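Local coordinates for putative transcriptional regulator TRANSCRIPTION REGULATOR protein (Rhizobium meliloti, PDB 5NLA) that acts as an AraC-like transcriptional activator that binds c-di-GMP by a PilZ-like mechanism to regulate extracellular polysaccharide production, probably through sequence-specific DNA binding, at residues A68-P76 with A106-M115; F129-A138 with R153-M163. All blocks are in the same frame, centred on the assembly; numbering follows the deposited sequence.

From the N terminus, the chain runs through strand 72-74, crosses to strands 88-94 and 97-104 of the seven-stranded antiparallel sheet, and returns as strand 107-111; contact 1 closes this 29-residue excursion. Contact 2 then closes a shorter one of 14 residues, which includes strand 141-145 and the start of strand 150-154, by pairing strand 134-138 with strand 159-163. The two closures follow in series, neither nested nor crossed. They meet in one five-stranded antiparallel sheet, where strands 107-111 and 159-163 are neighbours. Tyr109 OH reaches beyond strand 159-163 to Thr136 OG1 at 2.6 Å, a probable hydrogen bond joining the two contacts.

Contact 1: residues A68-P76 with A106-M115; sequences APLVDVRLP and AHSYERSQTM
Val73 faces Tyr109 as a non-hydrogen-bonded antiparallel pair, CA to CA 4.5 Å, at the edge of the five-stranded sheet of a β-sandwich consistent with the cupin-like regulatory domain of AraC-family proteins. The short strands 72-74 and 107-111 run at 158° to each other. Hydrogen-bonded pairs flank the central one: Asp72 N donates to Glu110 O at 2.7 Å and Ser108 N to Arg74 O at 2.9 Å, each answered by the reciprocal backbone bond.

Apolar contacts accompany the ladder and extend past its ends. Val71 and Tyr109 lie side by side and point the same way, CG1 of the valine 4.1 Å from CB of the tyrosine, while Val73 CG1 meets the His107 ring obliquely. Helix 59-67 covers Val73 through Phe60 and Arg64. At the far end of the ladder Pro76 CG rests 4.0 Å from Ala106 CB.

Ahead of strand 72-74, residues 68-70 are met by side chains from the end of 107-111 and the helix after it. Met115, joined to the N-cap Ser112 by the two weak bonds of a capping box, bends at its last torsion and brings CE to 3.4 Å from Ala68 O. Arg111 sets CG opposite its own N (chi1 -176°) and stays extended to NE, which donates to Leu155 O, while NH2 bonds Ser119 OG. One nitrogen thus remains for the turn before strand 72-74: Arg111 NH1 gives a 2.9 Å bond to Leu70 O, at 156° about the hydrogen, and a second of 3.0 Å to Pro69 O, which it meets on a lone pair in the carbonyl plane.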
loop_
_atom_site.group_PDB
_atom_site.type_symbol
_atom_site.label_atom_id
_atom_site.label_comp_id
_atom_site.label_asym_id
_atom_site.label_seq_id
_atom_site.Cartn_x
_atom_site.Cartn_y
_atom_site.Cartn_z
ATOM N N ALA A 68 -3.535 -5.576 -11.446
ATOM C CA ALA A 68 -2.618 -6.759 -11.431
ATOM C C ALA A 68 -1.324 -6.657 -10.615
ATOM O O ALA A 68 -0.985 -7.603 -9.904
ATOM C CB ALA A 68 -2.282 -7.196 -12.855
ATOM N N PRO A 69 -0.578 -5.532 -10.740
ATOM C CA PRO A 69 0.613 -5.317 -9.912
ATOM C C PRO A 69 0.369 -5.406 -8.411
ATOM O O PRO A 69 1.291 -5.725 -7.661
ATOM C CB PRO A 69 1.022 -3.886 -10.257
ATOM C CG PRO A 69 0.550 -3.686 -11.640
ATOM C CD PRO A 69 -0.746 -4.439 -11.721
ATOM N N LEU A 70 -0.846 -5.092 -7.982
ATOM C CA LEU A 70 -1.198 -5.074 -6.570
ATOM C C LEU A 70 -1.847 -6.370 -6.133
ATOM O O LEU A 70 -1.423 -7.006 -5.170
ATOM C CB LEU A 70 -2.142 -3.907 -6.314
ATOM C CG LEU A 70 -2.419 -3.551 -4.856
ATOM C CD1 LEU A 70 -1.132 -3.403 -4.062
ATOM C CD2 LEU A 70 -3.248 -2.264 -4.768
ATOM N N VAL A 71 -2.886 -6.752 -6.858
ATOM C CA VAL A 71 -3.724 -7.884 -6.494
ATOM C C VAL A 71 -4.188 -8.572 -7.747
ATOM O O VAL A 71 -4.461 -7.924 -8.737
ATOM C CB VAL A 71 -4.977 -7.448 -5.683
ATOM C CG1 VAL A 71 -4.642 -7.299 -4.197
ATOM C CG2 VAL A 71 -5.577 -6.165 -6.235
ATOM N N ASP A 72 -4.242 -9.895 -7.695
ATOM C CA ASP A 72 -4.984 -10.665 -8.670
ATOM C C ASP A 72 -6.435 -10.699 -8.210
ATOM O O ASP A 72 -6.700 -11.041 -7.056
ATOM C CB ASP A 72 -4.446 -12.080 -8.756
ATOM C CG ASP A 72 -4.987 -12.835 -9.941
ATOM O OD1 ASP A 72 -5.707 -12.242 -10.781
ATOM O OD2 ASP A 72 -4.664 -14.037 -10.043
ATOM N N VAL A 73 -7.353 -10.348 -9.112
ATOM C CA VAL A 73 -8.779 -10.275 -8.802
ATOM C C VAL A 73 -9.608 -11.278 -9.598
ATOM O O VAL A 73 -9.231 -11.671 -10.703
ATOM C CB VAL A 73 -9.353 -8.855 -9.011
ATOM C CG1 VAL A 73 -8.677 -7.868 -8.065
ATOM C CG2 VAL A 73 -9.217 -8.392 -10.455
ATOM N N ARG A 74 -10.730 -11.692 -9.006
ATOM C CA ARG A 74 -11.656 -12.660 -9.601
ATOM C C ARG A 74 -13.066 -12.274 -9.221
ATOM O O ARG A 74 -13.289 -11.704 -8.156
ATOM C CB ARG A 74 -11.342 -14.082 -9.128
ATOM C CG ARG A 74 -9.943 -14.540 -9.523
ATOM C CD ARG A 74 -9.698 -16.031 -9.354
ATOM N NE ARG A 74 -10.434 -16.805 -10.360
ATOM C CZ ARG A 74 -11.585 -17.464 -10.168
ATOM N NH1 ARG A 74 -12.199 -17.494 -8.976
ATOM N NH2 ARG A 74 -12.131 -18.117 -11.195
ATOM N N LEU A 75 -14.024 -12.572 -10.091
ATOM C CA LEU A 75 -15.423 -12.308 -9.791
ATOM C C LEU A 75 -15.941 -13.278 -8.731
ATOM O O LEU A 75 -15.300 -14.307 -8.484
ATOM C CB LEU A 75 -16.278 -12.444 -11.036
ATOM C CG LEU A 75 -16.004 -11.446 -12.147
ATOM C CD1 LEU A 75 -16.780 -11.906 -13.368
ATOM C CD2 LEU A 75 -16.377 -10.022 -11.747
ATOM N N PRO A 76 -17.093 -12.947 -8.085
ATOM C CA PRO A 76 -17.694 -13.918 -7.169
ATOM C C PRO A 76 -18.229 -15.069 -7.954
ATOM O O PRO A 76 -18.534 -14.909 -9.129
ATOM C CB PRO A 76 -18.820 -13.141 -6.480
ATOM C CG PRO A 76 -18.488 -11.707 -6.689
ATOM C CD PRO A 76 -17.788 -11.650 -8.019
ATOM N N ALA A 106 -18.508 -6.268 -5.913
ATOM C CA ALA A 106 -18.021 -7.405 -5.132
ATOM C C ALA A 106 -17.046 -8.207 -5.957
ATOM O O ALA A 106 -17.337 -8.547 -7.092
ATOM C CB ALA A 106 -19.153 -8.299 -4.670
ATOM N N HIS A 107 -15.873 -8.468 -5.394
ATOM C CA HIS A 107 -14.880 -9.331 -6.036
ATOM C C HIS A 107 -14.021 -9.955 -4.950
ATOM O O HIS A 107 -14.172 -9.640 -3.762
ATOM C CB HIS A 107 -14.008 -8.522 -7.007
ATOM C CG HIS A 107 -13.209 -7.456 -6.331
ATOM N ND1 HIS A 107 -13.776 -6.295 -5.852
ATOM C CD2 HIS A 107 -11.902 -7.404 -5.990
ATOM C CE1 HIS A 107 -12.849 -5.561 -5.267
ATOM N NE2 HIS A 107 -11.703 -6.213 -5.333
ATOM N N SER A 108 -13.152 -10.863 -5.357
ATOM C CA SER A 108 -12.156 -11.412 -4.473
ATOM C C SER A 108 -10.761 -10.983 -4.967
ATOM O O SER A 108 -10.569 -10.615 -6.148
ATOM C CB SER A 108 -12.312 -12.919 -4.376
ATOM O OG SER A 108 -11.964 -13.521 -5.606
ATOM N N TYR A 109 -9.806 -11.010 -4.040
ATOM C CA TYR A 109 -8.457 -10.494 -4.288
ATOM C C TYR A 109 -7.378 -11.365 -3.639
ATOM O O TYR A 109 -7.570 -11.944 -2.566
ATOM C CB TYR A 109 -8.340 -9.033 -3.804
ATOM C CG TYR A 109 -8.833 -8.789 -2.387
ATOM C CD1 TYR A 109 -7.998 -8.981 -1.296
ATOM C CD2 TYR A 109 -10.145 -8.388 -2.145
ATOM C CE1 TYR A 109 -8.443 -8.756 -0.006
ATOM C CE2 TYR A 109 -10.607 -8.155 -0.852
ATOM C CZ TYR A 109 -9.752 -8.340 0.224
ATOM O OH TYR A 109 -10.202 -8.135 1.519
ATOM N N GLU A 110 -6.240 -11.456 -4.313
ATOM C CA GLU A 110 -5.061 -12.127 -3.760
ATOM C C GLU A 110 -3.807 -11.342 -4.106
ATOM O O GLU A 110 -3.619 -10.945 -5.258
ATOM C CB GLU A 110 -4.943 -13.551 -4.297
ATOM C CG GLU A 110 -3.815 -14.349 -3.659
ATOM C CD GLU A 110 -3.891 -15.842 -3.936
ATOM O OE1 GLU A 110 -4.646 -16.257 -4.848
ATOM O OE2 GLU A 110 -3.186 -16.605 -3.235
ATOM N N ARG A 111 -2.973 -11.107 -3.095
ATOM C CA ARG A 111 -1.577 -10.719 -3.296
ATOM C C ARG A 111 -0.776 -11.886 -2.765
ATOM O O ARG A 111 -0.797 -12.149 -1.567
ATOM C CB ARG A 111 -1.263 -9.447 -2.534
ATOM C CG ARG A 111 0.137 -8.923 -2.757
ATOM C CD ARG A 111 0.263 -7.486 -2.295
ATOM N NE ARG A 111 1.616 -6.980 -2.489
ATOM C CZ ARG A 111 2.132 -6.591 -3.649
ATOM N NH1 ARG A 111 1.453 -6.662 -4.786
ATOM N NH2 ARG A 111 3.376 -6.137 -3.669
ATOM N N SER A 112 -0.106 -12.611 -3.664
ATOM C CA SER A 112 0.533 -13.892 -3.316
ATOM C C SER A 112 2.069 -13.853 -3.145
ATOM O O SER A 112 2.740 -12.885 -3.513
ATOM C CB SER A 112 0.176 -14.918 -4.383
ATOM O OG SER A 112 0.779 -14.558 -5.605
ATOM N N GLN A 113 2.608 -14.949 -2.618
ATOM C CA GLN A 113 4.059 -15.145 -2.508
ATOM C C GLN A 113 4.750 -14.961 -3.863
ATOM O O GLN A 113 5.708 -14.208 -3.969
ATOM C CB GLN A 113 4.393 -16.529 -1.932
ATOM C CG GLN A 113 3.817 -16.815 -0.542
ATOM C CD GLN A 113 4.707 -16.381 0.622
ATOM O OE1 GLN A 113 5.395 -15.343 0.575
ATOM N NE2 GLN A 113 4.684 -17.183 1.691
ATOM N N THR A 114 4.215 -15.610 -4.893
ATOM C CA THR A 114 4.754 -15.531 -6.255
ATOM C C THR A 114 4.847 -14.096 -6.755
ATOM O O THR A 114 5.848 -13.690 -7.354
ATOM C CB THR A 114 3.884 -16.332 -7.262
ATOM O OG1 THR A 114 3.662 -17.653 -6.767
ATOM C CG2 THR A 114 4.568 -16.431 -8.633
ATOM N N MET A 115 3.786 -13.343 -6.520
ATOM C CA MET A 115 3.749 -11.950 -6.886
ATOM C C MET A 115 4.821 -11.185 -6.110
ATOM O O MET A 115 5.516 -10.357 -6.682
ATOM C CB MET A 115 2.344 -11.363 -6.635
ATOM C CG MET A 115 1.240 -11.946 -7.544
ATOM S SD MET A 115 -0.421 -11.438 -7.076
ATOM C CE MET A 115 -0.196 -9.707 -7.391
#

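Contact 2: residues F129-A138 with R153-M163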
loop_
_atom_site.group_PDB
_atom_site.type_symbol
_atom_site.label_atom_id
_atom_site.label_comp_id
_atom_site.label_asym_id
_atom_site.label_seq_id
_atom_site.Cartn_x
_atom_site.Cartn_y
_atom_site.Cartn_z
ATOM N N PHE A 129 -13.350 2.233 4.718
ATOM C CA PHE A 129 -14.578 1.949 3.954
ATOM C C PHE A 129 -15.661 2.966 4.296
ATOM O O PHE A 129 -16.019 3.126 5.469
ATOM C CB PHE A 129 -15.086 0.532 4.246
ATOM C CG PHE A 129 -14.323 -0.549 3.524
ATOM C CD1 PHE A 129 -12.959 -0.712 3.724
ATOM C CD2 PHE A 129 -14.964 -1.403 2.654
ATOM C CE1 PHE A 129 -12.253 -1.699 3.057
ATOM C CE2 PHE A 129 -14.266 -2.387 1.982
ATOM C CZ PHE A 129 -12.909 -2.539 2.183
ATOM N N ARG A 130 -16.179 3.649 3.275
ATOM C CA ARG A 130 -17.398 4.459 3.423
ATOM C C ARG A 130 -18.581 3.499 3.497
ATOM O O ARG A 130 -19.429 3.611 4.371
ATOM C CB ARG A 130 -17.599 5.428 2.250
ATOM C CG ARG A 130 -16.379 6.248 1.846
ATOM C CD ARG A 130 -15.730 6.882 3.057
ATOM N NE ARG A 130 -14.833 7.973 2.705
ATOM C CZ ARG A 130 -14.257 8.781 3.596
ATOM N NH1 ARG A 130 -14.487 8.628 4.900
ATOM N NH2 ARG A 130 -13.452 9.758 3.185
ATOM N N SER A 131 -18.618 2.567 2.550
ATOM C CA SER A 131 -19.584 1.481 2.522
ATOM C C SER A 131 -18.921 0.183 2.071
ATOM O O SER A 131 -17.892 0.206 1.428
ATOM C CB SER A 131 -20.704 1.819 1.556
ATOM O OG SER A 131 -20.195 1.935 0.241
ATOM N N GLY A 132 -19.557 -0.932 2.391
ATOM C CA GLY A 132 -19.077 -2.256 2.054
ATOM C C GLY A 132 -18.343 -2.897 3.215
ATOM O O GLY A 132 -18.201 -2.318 4.286
ATOM N N ARG A 133 -17.836 -4.093 2.966
ATOM C CA ARG A 133 -17.236 -4.944 3.969
ATOM C C ARG A 133 -16.219 -5.769 3.225
ATOM O O ARG A 133 -16.501 -6.228 2.119
ATOM C CB ARG A 133 -18.269 -5.864 4.629
ATOM C CG ARG A 133 -19.204 -5.115 5.545
ATOM C CD ARG A 133 -20.062 -5.997 6.452
ATOM N NE ARG A 133 -20.608 -5.195 7.555
ATOM C CZ ARG A 133 -19.917 -4.798 8.631
ATOM N NH1 ARG A 133 -18.639 -5.141 8.802
ATOM N NH2 ARG A 133 -20.508 -4.058 9.564
ATOM N N SER A 134 -15.026 -5.920 3.798
ATOM C CA SER A 134 -14.066 -6.866 3.271
ATOM C C SER A 134 -13.798 -7.911 4.332
ATOM O O SER A 134 -14.108 -7.713 5.483
ATOM C CB SER A 134 -12.799 -6.168 2.818
ATOM O OG SER A 134 -12.054 -5.702 3.925
ATOM N N TRP A 135 -13.285 -9.050 3.903
ATOM C CA TRP A 135 -12.840 -10.104 4.788
ATOM C C TRP A 135 -11.497 -10.509 4.250
ATOM O O TRP A 135 -11.394 -10.849 3.067
ATOM C CB TRP A 135 -13.794 -11.285 4.734
ATOM C CG TRP A 135 -15.150 -10.999 5.330
ATOM C CD1 TRP A 135 -15.550 -11.273 6.598
ATOM C CD2 TRP A 135 -16.272 -10.387 4.674
ATOM N NE1 TRP A 135 -16.853 -10.882 6.781
ATOM C CE2 TRP A 135 -17.324 -10.331 5.619
ATOM C CE3 TRP A 135 -16.493 -9.883 3.385
ATOM C CZ2 TRP A 135 -18.589 -9.794 5.314
ATOM C CZ3 TRP A 135 -17.746 -9.344 3.083
ATOM C CH2 TRP A 135 -18.779 -9.308 4.048
ATOM N N THR A 136 -10.459 -10.431 5.083
ATOM C CA THR A 136 -9.096 -10.658 4.599
ATOM C C THR A 136 -8.282 -11.634 5.443
ATOM O O THR A 136 -8.057 -11.423 6.640
ATOM C CB THR A 136 -8.319 -9.344 4.448
ATOM O OG1 THR A 136 -9.199 -8.320 3.965
ATOM C CG2 THR A 136 -7.154 -9.527 3.461
ATOM N N GLU A 137 -7.835 -12.693 4.773
ATOM C CA GLU A 137 -6.962 -13.686 5.354
ATOM C C GLU A 137 -5.498 -13.291 5.150
ATOM O O GLU A 137 -5.100 -12.843 4.067
ATOM C CB GLU A 137 -7.206 -15.032 4.692
ATOM C CG GLU A 137 -6.670 -16.190 5.496
ATOM C CD GLU A 137 -5.936 -17.182 4.634
ATOM O OE1 GLU A 137 -6.613 -17.890 3.854
ATOM O OE2 GLU A 137 -4.678 -17.227 4.721
ATOM N N ALA A 138 -4.707 -13.465 6.201
ATOM C CA ALA A 138 -3.257 -13.302 6.134
ATOM C C ALA A 138 -2.677 -13.990 7.336
ATOM O O ALA A 138 -3.127 -13.743 8.461
ATOM C CB ALA A 138 -2.872 -11.839 6.147
ATOM N N ARG A 153 -2.407 -2.909 6.501
ATOM C CA ARG A 153 -1.674 -4.007 5.865
ATOM C C ARG A 153 -0.396 -3.499 5.193
ATOM O O ARG A 153 -0.422 -2.463 4.515
ATOM C CB ARG A 153 -2.540 -4.659 4.768
ATOM C CG ARG A 153 -3.346 -5.866 5.207
ATOM C CD ARG A 153 -3.779 -6.691 4.009
ATOM N NE ARG A 153 -4.628 -5.931 3.102
ATOM C CZ ARG A 153 -5.936 -5.666 3.275
ATOM N NH1 ARG A 153 -6.620 -6.066 4.363
ATOM N NH2 ARG A 153 -6.565 -4.962 2.339
ATOM N N SER A 154 0.706 -4.232 5.353
ATOM C CA SER A 154 1.845 -4.055 4.462
ATOM C C SER A 154 1.631 -4.800 3.154
ATOM O O SER A 154 1.112 -5.926 3.136
ATOM C CB SER A 154 3.113 -4.569 5.076
ATOM O OG SER A 154 4.167 -4.353 4.155
ATOM N N LEU A 155 2.056 -4.183 2.059
ATOM C CA LEU A 155 1.995 -4.826 0.758
ATOM C C LEU A 155 3.172 -5.789 0.511
ATOM O O LEU A 155 3.261 -6.387 -0.563
ATOM C CB LEU A 155 1.923 -3.776 -0.345
ATOM C CG LEU A 155 0.728 -2.829 -0.255
ATOM C CD1 LEU A 155 0.766 -1.879 -1.428
ATOM C CD2 LEU A 155 -0.586 -3.594 -0.244
ATOM N N GLY A 156 4.063 -5.922 1.490
ATOM C CA GLY A 156 5.119 -6.918 1.469
ATOM C C GLY A 156 4.753 -8.287 2.016
ATOM O O GLY A 156 5.515 -9.244 1.814
ATOM N N TYR A 157 3.635 -8.387 2.741
ATOM C CA TYR A 157 3.111 -9.686 3.188
ATOM C C TYR A 157 1.936 -10.083 2.309
ATOM O O TYR A 157 1.121 -9.233 1.949
ATOM C CB TYR A 157 2.634 -9.653 4.637
ATOM C CG TYR A 157 3.711 -9.772 5.666
ATOM C CD1 TYR A 157 4.485 -10.926 5.758
ATOM C CD2 TYR A 157 3.937 -8.744 6.598
ATOM C CE1 TYR A 157 5.480 -11.040 6.719
ATOM C CE2 TYR A 157 4.920 -8.856 7.575
ATOM C CZ TYR A 157 5.692 -10.007 7.633
ATOM O OH TYR A 157 6.670 -10.126 8.603
ATOM N N PRO A 158 1.830 -11.382 1.988
ATOM C CA PRO A 158 0.698 -11.841 1.195
ATOM C C PRO A 158 -0.618 -11.791 1.952
ATOM O O PRO A 158 -0.636 -11.799 3.185
ATOM C CB PRO A 158 1.061 -13.282 0.836
ATOM C CG PRO A 158 2.054 -13.709 1.854
ATOM C CD PRO A 158 2.742 -12.482 2.365
ATOM N N TYR A 159 -1.702 -11.694 1.185
ATOM C CA TYR A 159 -3.056 -11.768 1.707
ATOM C C TYR A 159 -4.070 -12.204 0.635
ATOM O O TYR A 159 -3.896 -11.938 -0.556
ATOM C CB TYR A 159 -3.454 -10.436 2.331
ATOM C CG TYR A 159 -3.485 -9.245 1.391
ATOM C CD1 TYR A 159 -4.660 -8.870 0.723
ATOM C CD2 TYR A 159 -2.371 -8.467 1.208
ATOM C CE1 TYR A 159 -4.699 -7.764 -0.116
ATOM C CE2 TYR A 159 -2.394 -7.359 0.370
ATOM C CZ TYR A 159 -3.556 -7.009 -0.293
ATOM O OH TYR A 159 -3.536 -5.904 -1.116
ATOM N N ARG A 160 -5.099 -12.909 1.096
ATOM C CA ARG A 160 -6.255 -13.359 0.307
ATOM C C ARG A 160 -7.473 -12.674 0.918
ATOM O O ARG A 160 -7.562 -12.528 2.139
ATOM C CB ARG A 160 -6.460 -14.889 0.442
ATOM C CG ARG A 160 -5.649 -15.750 -0.506
ATOM C CD ARG A 160 -5.108 -17.048 0.109
ATOM N NE ARG A 160 -4.370 -16.852 1.376
ATOM C CZ ARG A 160 -3.183 -16.231 1.532
ATOM N NH1 ARG A 160 -2.505 -15.704 0.501
ATOM N NH2 ARG A 160 -2.665 -16.136 2.761
ATOM N N GLY A 161 -8.430 -12.286 0.093
ATOM C CA GLY A 161 -9.728 -11.906 0.633
ATOM C C GLY A 161 -10.841 -11.697 -0.359
ATOM O O GLY A 161 -10.707 -11.966 -1.549
ATOM N N ARG A 162 -11.952 -11.219 0.173
ATOM C CA ARG A 162 -13.127 -10.878 -0.610
ATOM C C ARG A 162 -13.679 -9.570 -0.085
ATOM O O ARG A 162 -13.623 -9.305 1.127
ATOM C CB ARG A 162 -14.215 -11.938 -0.458
ATOM C CG ARG A 162 -13.802 -13.376 -0.738
ATOM C CD ARG A 162 -14.958 -14.379 -0.668
ATOM N NE ARG A 162 -16.070 -13.917 0.166
ATOM C CZ ARG A 162 -17.110 -13.174 -0.252
ATOM N NH1 ARG A 162 -17.241 -12.765 -1.525
ATOM N NH2 ARG A 162 -18.042 -12.811 0.625
ATOM N N MET A 163 -14.203 -8.746 -0.984
ATOM C CA MET A 163 -15.068 -7.670 -0.542
ATOM C C MET A 163 -16.399 -7.685 -1.269
ATOM O O MET A 163 -16.547 -8.132 -2.404
ATOM C CB MET A 163 -14.403 -6.283 -0.621
ATOM C CG MET A 163 -13.932 -5.838 -1.988
ATOM S SD MET A 163 -13.189 -4.199 -1.919
ATOM C CE MET A 163 -11.578 -4.765 -1.448
#
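Glu137 and Arg160 form a hydrogen-bonded antiparallel pair whose side chains, on the same face of the sheet, also make a salt bridge. Traced outward, Glu137 CB lies 3.6 Å from Arg160 O, beside the bond from Glu137 N to that same carbonyl. CG stands opposite the residue's own N (chi1 -162°), and a bend at the next torsion swings the carboxylate over to the arginine, placing CD 3.6 Å from Arg160 NE. OE1 reaches the guanidinium edge in its plane, 3.5 Å from Arg160 NE. OE2 accepts the main bond, from Arg160 NH2 at 3.0 Å, and a weak second one from Arg160 NE at 3.4 Å. The two planes are turned 62° apart, and NH2 approaches OE2 from 50° above the carboxylate plane. Arg160 NH1 has a further, long and weak ion pair with Glu110, on the next strand.

The backbone ladder beneath belongs to the five-stranded sheet of a two-sheet sandwich, consistent with the cupin-like regulatory domain of AraC-family proteins, with strand 159-163 between strands 107-111 and 134-138. Trp135 N donates to Arg162 O at 2.8 Å, and the indole edge also lies against that carbonyl.

The opposite face of the ladder carries Ser134, Thr136 and Met163. Thr136 CG2 sits over one face of the Arg153 guanidinium, 3.6 Å from NH1; this arginine lays its NE above the centre of the Tyr159 ring and bonds Asn190 through NH1. Farther along, Met163 points toward the other sheet, in which strand 124-129 ends at Phe129. A Met-aromatic contact results: Met163 SD comes obliquely to the Phe129 ring, 4.4 Å from CZ.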